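Local coordinates for protein aspartokinase 1, chloroplastic (PDB 2CDQ) that phosphorylates L-aspartate with ATP, the first step toward lysine, threonine, methionine and isoleucine, and binds lysine and S-adenosylmethionine as allosteric effectors, at residues L332-I346 against V413-G427. Numbering follows the deposited sequence.
Sequences LTSIVLKRNVTMLDI and VVNLLKGRAIISLIG
Lys338 lies along Ile422, the two side chains running side by side from a hydrogen-bonded antiparallel pair. CB of Lys338 meets Ile422 CG1 at 3.8 Å. CG sits anti to the carbonyl carbon (chi1 -75°), and the extended chain beyond it keeps Lys338 CD against the same Ile422 CG1, also at 3.8 Å. NZ is carried past the isoleucine to salt bridges with Asp373, an effector-lysine ligand, and Glu379 of the second subunit, and a cation-pi contact with Phe286. Lysine suits the place because its methylenes pack on a branched aliphatic while its charge reaches the regulatory site. Val341 crosses that isoleucine at about a right angle, its CG1 3.9 Å from Ile422 CG1.

The two strands turn a corner together, at Asn340 and Gly419, each leaving one four-stranded antiparallel sheet of the paired ACT domains for the other, in opposite directions. A G1 bulge marks the turn: Asn340 and Val341 both face Arg420, whose O accepts from Val341 N at 2.8 Å, the donor 46° out of the carbonyl plane. Gly419 takes a positive phi (61°), readily adopted without a side chain. Arg420 NE bonds Lys418 O at 3.1 Å in the guanidinium plane. Unbranched Met343 turns its terminal methyl CE onto Leu417 CD1 at 3.6 Å. In a classic bulge at the N-terminal end of strand 332-339, Ile426 O accepts from both Thr333 N (2.7 Å) and Ser334 N.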
loop_
_atom_site.group_PDB
_atom_site.type_symbol
_atom_site.label_atom_id
_atom_site.label_comp_id
_atom_site.label_asym_id
_atom_site.label_seq_id
_atom_site.Cartn_x
_atom_site.Cartn_y
_atom_site.Cartn_z
ATOM N N LEU A 332 -17.542 -17.411 3.769
ATOM C CA LEU A 332 -17.163 -16.199 4.500
ATOM C C LEU A 332 -17.098 -16.531 5.976
ATOM O O LEU A 332 -17.886 -17.335 6.462
ATOM C CB LEU A 332 -18.146 -15.056 4.249
ATOM C CG LEU A 332 -17.704 -13.635 4.621
ATOM C CD1 LEU A 332 -16.463 -13.176 3.839
ATOM C CD2 LEU A 332 -18.842 -12.664 4.399
ATOM N N THR A 333 -16.148 -15.929 6.684
ATOM C CA THR A 333 -15.964 -16.229 8.102
ATOM C C THR A 333 -16.627 -15.183 9.004
ATOM O O THR A 333 -17.409 -15.525 9.897
ATOM C CB THR A 333 -14.481 -16.362 8.467
ATOM O OG1 THR A 333 -13.807 -17.138 7.468
ATOM C CG2 THR A 333 -14.331 -17.038 9.811
ATOM N N SER A 334 -16.304 -13.913 8.765
ATOM C CA SER A 334 -16.839 -12.805 9.549
ATOM C C SER A 334 -16.686 -11.486 8.793
ATOM O O SER A 334 -15.898 -11.393 7.852
ATOM C CB SER A 334 -16.129 -12.722 10.901
ATOM O OG SER A 334 -16.593 -11.620 11.666
ATOM N N ILE A 335 -17.460 -10.485 9.212
ATOM C CA ILE A 335 -17.427 -9.133 8.663
ATOM C C ILE A 335 -16.979 -8.195 9.776
ATOM O O ILE A 335 -17.535 -8.236 10.878
ATOM C CB ILE A 335 -18.824 -8.712 8.174
ATOM C CG1 ILE A 335 -19.271 -9.619 7.019
ATOM C CG2 ILE A 335 -18.832 -7.238 7.760
ATOM C CD1 ILE A 335 -20.777 -9.691 6.807
ATOM N N VAL A 336 -15.980 -7.359 9.500
ATOM C CA VAL A 336 -15.444 -6.443 10.511
ATOM C C VAL A 336 -15.678 -4.985 10.129
ATOM O O VAL A 336 -15.532 -4.614 8.967
ATOM C CB VAL A 336 -13.927 -6.679 10.762
ATOM C CG1 VAL A 336 -13.384 -5.722 11.816
ATOM C CG2 VAL A 336 -13.676 -8.103 11.200
ATOM N N LEU A 337 -16.038 -4.165 11.114
ATOM C CA LEU A 337 -16.192 -2.727 10.898
ATOM C C LEU A 337 -15.210 -1.877 11.713
ATOM O O LEU A 337 -14.995 -2.117 12.898
ATOM C CB LEU A 337 -17.627 -2.287 11.185
ATOM C CG LEU A 337 -17.952 -0.825 10.878
ATOM C CD1 LEU A 337 -17.947 -0.577 9.380
ATOM C CD2 LEU A 337 -19.293 -0.443 11.482
ATOM N N LYS A 338 -14.609 -0.898 11.045
ATOM C CA LYS A 338 -13.805 0.127 11.689
ATOM C C LYS A 338 -14.530 1.439 11.465
ATOM O O LYS A 338 -14.649 1.897 10.326
ATOM C CB LYS A 338 -12.405 0.200 11.080
ATOM C CG LYS A 338 -11.484 -0.924 11.487
ATOM C CD LYS A 338 -10.208 -0.906 10.666
ATOM C CE LYS A 338 -9.389 -2.177 10.870
ATOM N NZ LYS A 338 -8.193 -2.231 9.976
ATOM N N ARG A 339 -15.030 2.021 12.555
ATOM C CA ARG A 339 -15.751 3.294 12.529
ATOM C C ARG A 339 -14.783 4.461 12.350
ATOM O O ARG A 339 -13.606 4.356 12.702
ATOM C CB ARG A 339 -16.524 3.495 13.840
ATOM C CG ARG A 339 -17.560 2.434 14.176
ATOM C CD ARG A 339 -18.888 2.719 13.504
ATOM N NE ARG A 339 -19.958 1.894 14.055
ATOM C CZ ARG A 339 -21.234 1.963 13.683
ATOM N NH1 ARG A 339 -21.618 2.828 12.750
ATOM N NH2 ARG A 339 -22.133 1.165 14.248
ATOM N N ASN A 340 -15.291 5.568 11.806
ATOM C CA ASN A 340 -14.589 6.860 11.794
ATOM C C ASN A 340 -13.095 6.831 11.528
ATOM O O ASN A 340 -12.299 7.088 12.429
ATOM C CB ASN A 340 -14.845 7.616 13.097
ATOM C CG ASN A 340 -15.800 8.762 12.916
ATOM O OD1 ASN A 340 -16.902 8.756 13.466
ATOM N ND2 ASN A 340 -15.392 9.756 12.129
ATOM N N VAL A 341 -12.720 6.527 10.290
ATOM C CA VAL A 341 -11.317 6.541 9.907
ATOM C C VAL A 341 -11.007 7.749 9.038
ATOM O O VAL A 341 -11.886 8.293 8.363
ATOM C CB VAL A 341 -10.867 5.228 9.202
ATOM C CG1 VAL A 341 -11.077 4.026 10.125
ATOM C CG2 VAL A 341 -11.581 5.033 7.852
ATOM N N THR A 342 -9.746 8.161 9.080
ATOM C CA THR A 342 -9.259 9.273 8.290
ATOM C C THR A 342 -8.424 8.721 7.142
ATOM O O THR A 342 -7.490 7.945 7.363
ATOM C CB THR A 342 -8.427 10.214 9.167
ATOM O OG1 THR A 342 -9.262 10.740 10.207
ATOM C CG2 THR A 342 -7.834 11.360 8.349
ATOM N N MET A 343 -8.780 9.116 5.922
ATOM C CA MET A 343 -8.097 8.650 4.718
ATOM C C MET A 343 -7.295 9.767 4.074
ATOM O O MET A 343 -7.754 10.910 4.010
ATOM C CB MET A 343 -9.104 8.074 3.714
ATOM C CG MET A 343 -8.522 7.777 2.335
ATOM S SD MET A 343 -9.605 6.823 1.258
ATOM C CE MET A 343 -10.900 8.000 0.875
ATOM N N LEU A 344 -6.097 9.425 3.601
ATOM C CA LEU A 344 -5.239 10.368 2.882
ATOM C C LEU A 344 -4.933 9.889 1.479
ATOM O O LEU A 344 -4.707 8.700 1.262
ATOM C CB LEU A 344 -3.928 10.624 3.631
ATOM C CG LEU A 344 -4.013 11.602 4.803
ATOM C CD1 LEU A 344 -4.040 10.825 6.097
ATOM C CD2 LEU A 344 -2.839 12.557 4.785
ATOM N N ASP A 345 -4.927 10.828 0.536
ATOM C CA ASP A 345 -4.570 10.553 -0.852
ATOM C C ASP A 345 -3.345 11.374 -1.253
ATOM O O ASP A 345 -3.311 12.591 -1.065
ATOM C CB ASP A 345 -5.752 10.863 -1.769
ATOM C CG ASP A 345 -5.462 10.563 -3.227
ATOM O OD1 ASP A 345 -4.979 9.451 -3.536
ATOM O OD2 ASP A 345 -5.735 11.442 -4.071
ATOM N N ILE A 346 -2.343 10.697 -1.802
ATOM C CA ILE A 346 -1.063 11.324 -2.121
ATOM C C ILE A 346 -0.731 11.071 -3.595
ATOM O O ILE A 346 -0.283 9.979 -3.957
ATOM C CB ILE A 346 0.063 10.774 -1.192
ATOM C CG1 ILE A 346 -0.250 11.083 0.273
ATOM C CG2 ILE A 346 1.430 11.338 -1.562
ATOM C CD1 ILE A 346 0.379 10.120 1.240
ATOM N N VAL A 413 0.524 16.184 -4.390
ATOM C CA VAL A 413 -0.801 16.777 -4.201
ATOM C C VAL A 413 -1.572 15.877 -3.241
ATOM O O VAL A 413 -1.804 14.693 -3.526
ATOM C CB VAL A 413 -1.593 16.942 -5.523
ATOM C CG1 VAL A 413 -2.942 17.598 -5.253
ATOM C CG2 VAL A 413 -0.806 17.764 -6.538
ATOM N N VAL A 414 -1.969 16.455 -2.107
ATOM C CA VAL A 414 -2.505 15.702 -0.975
ATOM C C VAL A 414 -3.975 16.025 -0.719
ATOM O O VAL A 414 -4.396 17.175 -0.850
ATOM C CB VAL A 414 -1.683 15.987 0.306
ATOM C CG1 VAL A 414 -1.979 14.954 1.390
ATOM C CG2 VAL A 414 -0.191 16.005 -0.010
ATOM N N ASN A 415 -4.746 14.998 -0.362
ATOM C CA ASN A 415 -6.151 15.156 0.015
ATOM C C ASN A 415 -6.503 14.386 1.278
ATOM O O ASN A 415 -6.280 13.174 1.353
ATOM C CB ASN A 415 -7.075 14.715 -1.120
ATOM C CG ASN A 415 -7.495 15.864 -2.013
ATOM O OD1 ASN A 415 -6.661 16.551 -2.605
ATOM N ND2 ASN A 415 -8.801 16.072 -2.122
ATOM N N LEU A 416 -7.052 15.092 2.265
ATOM C CA LEU A 416 -7.501 14.467 3.511
ATOM C C LEU A 416 -9.018 14.293 3.506
ATOM O O LEU A 416 -9.758 15.221 3.165
ATOM C CB LEU A 416 -7.067 15.301 4.722
ATOM C CG LEU A 416 -7.041 14.622 6.096
ATOM C CD1 LEU A 416 -6.015 15.284 6.987
ATOM C CD2 LEU A 416 -8.402 14.637 6.768
ATOM N N LEU A 417 -9.475 13.102 3.880
ATOM C CA LEU A 417 -10.909 12.828 3.940
ATOM C C LEU A 417 -11.307 12.185 5.273
ATOM O O LEU A 417 -10.967 11.031 5.553
ATOM C CB LEU A 417 -11.357 11.975 2.741
ATOM C CG LEU A 417 -11.172 12.609 1.353
ATOM C CD1 LEU A 417 -10.791 11.562 0.315
ATOM C CD2 LEU A 417 -12.390 13.412 0.904
ATOM N N LYS A 418 -12.016 12.950 6.096
ATOM C CA LYS A 418 -12.501 12.459 7.377
ATOM C C LYS A 418 -13.811 11.698 7.211
ATOM O O LYS A 418 -14.391 11.663 6.125
ATOM C CB LYS A 418 -12.663 13.620 8.367
ATOM C CG LYS A 418 -11.348 14.075 9.017
ATOM C CD LYS A 418 -11.505 15.348 9.854
ATOM C CE LYS A 418 -11.388 16.611 8.999
ATOM N NZ LYS A 418 -11.264 17.848 9.830
ATOM N N GLY A 419 -14.257 11.063 8.288
ATOM C CA GLY A 419 -15.557 10.407 8.313
ATOM C C GLY A 419 -15.768 9.279 7.326
ATOM O O GLY A 419 -16.858 9.145 6.770
ATOM N N ARG A 420 -14.726 8.475 7.106
ATOM C CA ARG A 420 -14.851 7.209 6.357
ATOM C C ARG A 420 -14.923 6.024 7.322
ATOM O O ARG A 420 -14.848 6.195 8.537
ATOM C CB ARG A 420 -13.689 6.996 5.365
ATOM C CG ARG A 420 -13.287 8.206 4.534
ATOM C CD ARG A 420 -14.331 8.588 3.505
ATOM N NE ARG A 420 -14.523 10.037 3.527
ATOM C CZ ARG A 420 -14.867 10.784 2.483
ATOM N NH1 ARG A 420 -15.059 10.240 1.291
ATOM N NH2 ARG A 420 -15.008 12.091 2.637
ATOM N N ALA A 421 -15.059 4.823 6.768
ATOM C CA ALA A 421 -15.110 3.600 7.564
ATOM C C ALA A 421 -14.598 2.439 6.732
ATOM O O ALA A 421 -14.713 2.463 5.504
ATOM C CB ALA A 421 -16.535 3.330 8.037
ATOM N N ILE A 422 -14.037 1.431 7.405
ATOM C CA ILE A 422 -13.529 0.227 6.743
ATOM C C ILE A 422 -14.449 -0.960 7.014
ATOM O O ILE A 422 -14.729 -1.276 8.169
ATOM C CB ILE A 422 -12.120 -0.183 7.254
ATOM C CG1 ILE A 422 -11.230 1.033 7.580
ATOM C CG2 ILE A 422 -11.473 -1.187 6.291
ATOM C CD1 ILE A 422 -10.165 1.353 6.580
ATOM N N ILE A 423 -14.923 -1.611 5.957
ATOM C CA ILE A 423 -15.535 -2.934 6.085
ATOM C C ILE A 423 -14.489 -3.958 5.662
ATOM O O ILE A 423 -13.972 -3.905 4.547
ATOM C CB ILE A 423 -16.825 -3.084 5.224
ATOM C CG1 ILE A 423 -17.926 -2.159 5.745
ATOM C CG2 ILE A 423 -17.317 -4.544 5.191
ATOM C CD1 ILE A 423 -19.006 -1.867 4.727
ATOM N N SER A 424 -14.156 -4.868 6.565
ATOM C CA SER A 424 -13.230 -5.946 6.246
ATOM C C SER A 424 -13.988 -7.251 6.066
ATOM O O SER A 424 -14.757 -7.652 6.937
ATOM C CB SER A 424 -12.166 -6.099 7.335
ATOM O OG SER A 424 -11.082 -5.211 7.129
ATOM N N LEU A 425 -13.776 -7.897 4.925
ATOM C CA LEU A 425 -14.299 -9.234 4.685
ATOM C C LEU A 425 -13.235 -10.285 4.982
ATOM O O LEU A 425 -12.184 -10.320 4.336
ATOM C CB LEU A 425 -14.786 -9.362 3.243
ATOM C CG LEU A 425 -16.274 -9.200 2.913
ATOM C CD1 LEU A 425 -17.032 -8.305 3.897
ATOM C CD2 LEU A 425 -16.445 -8.718 1.470
ATOM N N ILE A 426 -13.510 -11.124 5.975
ATOM C CA ILE A 426 -12.623 -12.219 6.354
ATOM C C ILE A 426 -13.250 -13.522 5.872
ATOM O O ILE A 426 -14.287 -13.949 6.388
ATOM C CB ILE A 426 -12.422 -12.296 7.892
ATOM C CG1 ILE A 426 -12.287 -10.892 8.524
ATOM C CG2 ILE A 426 -11.263 -13.226 8.241
ATOM C CD1 ILE A 426 -11.037 -10.107 8.152
ATOM N N GLY A 427 -12.629 -14.152 4.880
ATOM C CA GLY A 427 -13.200 -15.361 4.298
ATOM C C GLY A 427 -12.216 -16.423 3.839
ATOM O O GLY A 427 -11.039 -16.434 4.223
HETATM O O HOH W 1 -12.405 10.444 10.963
#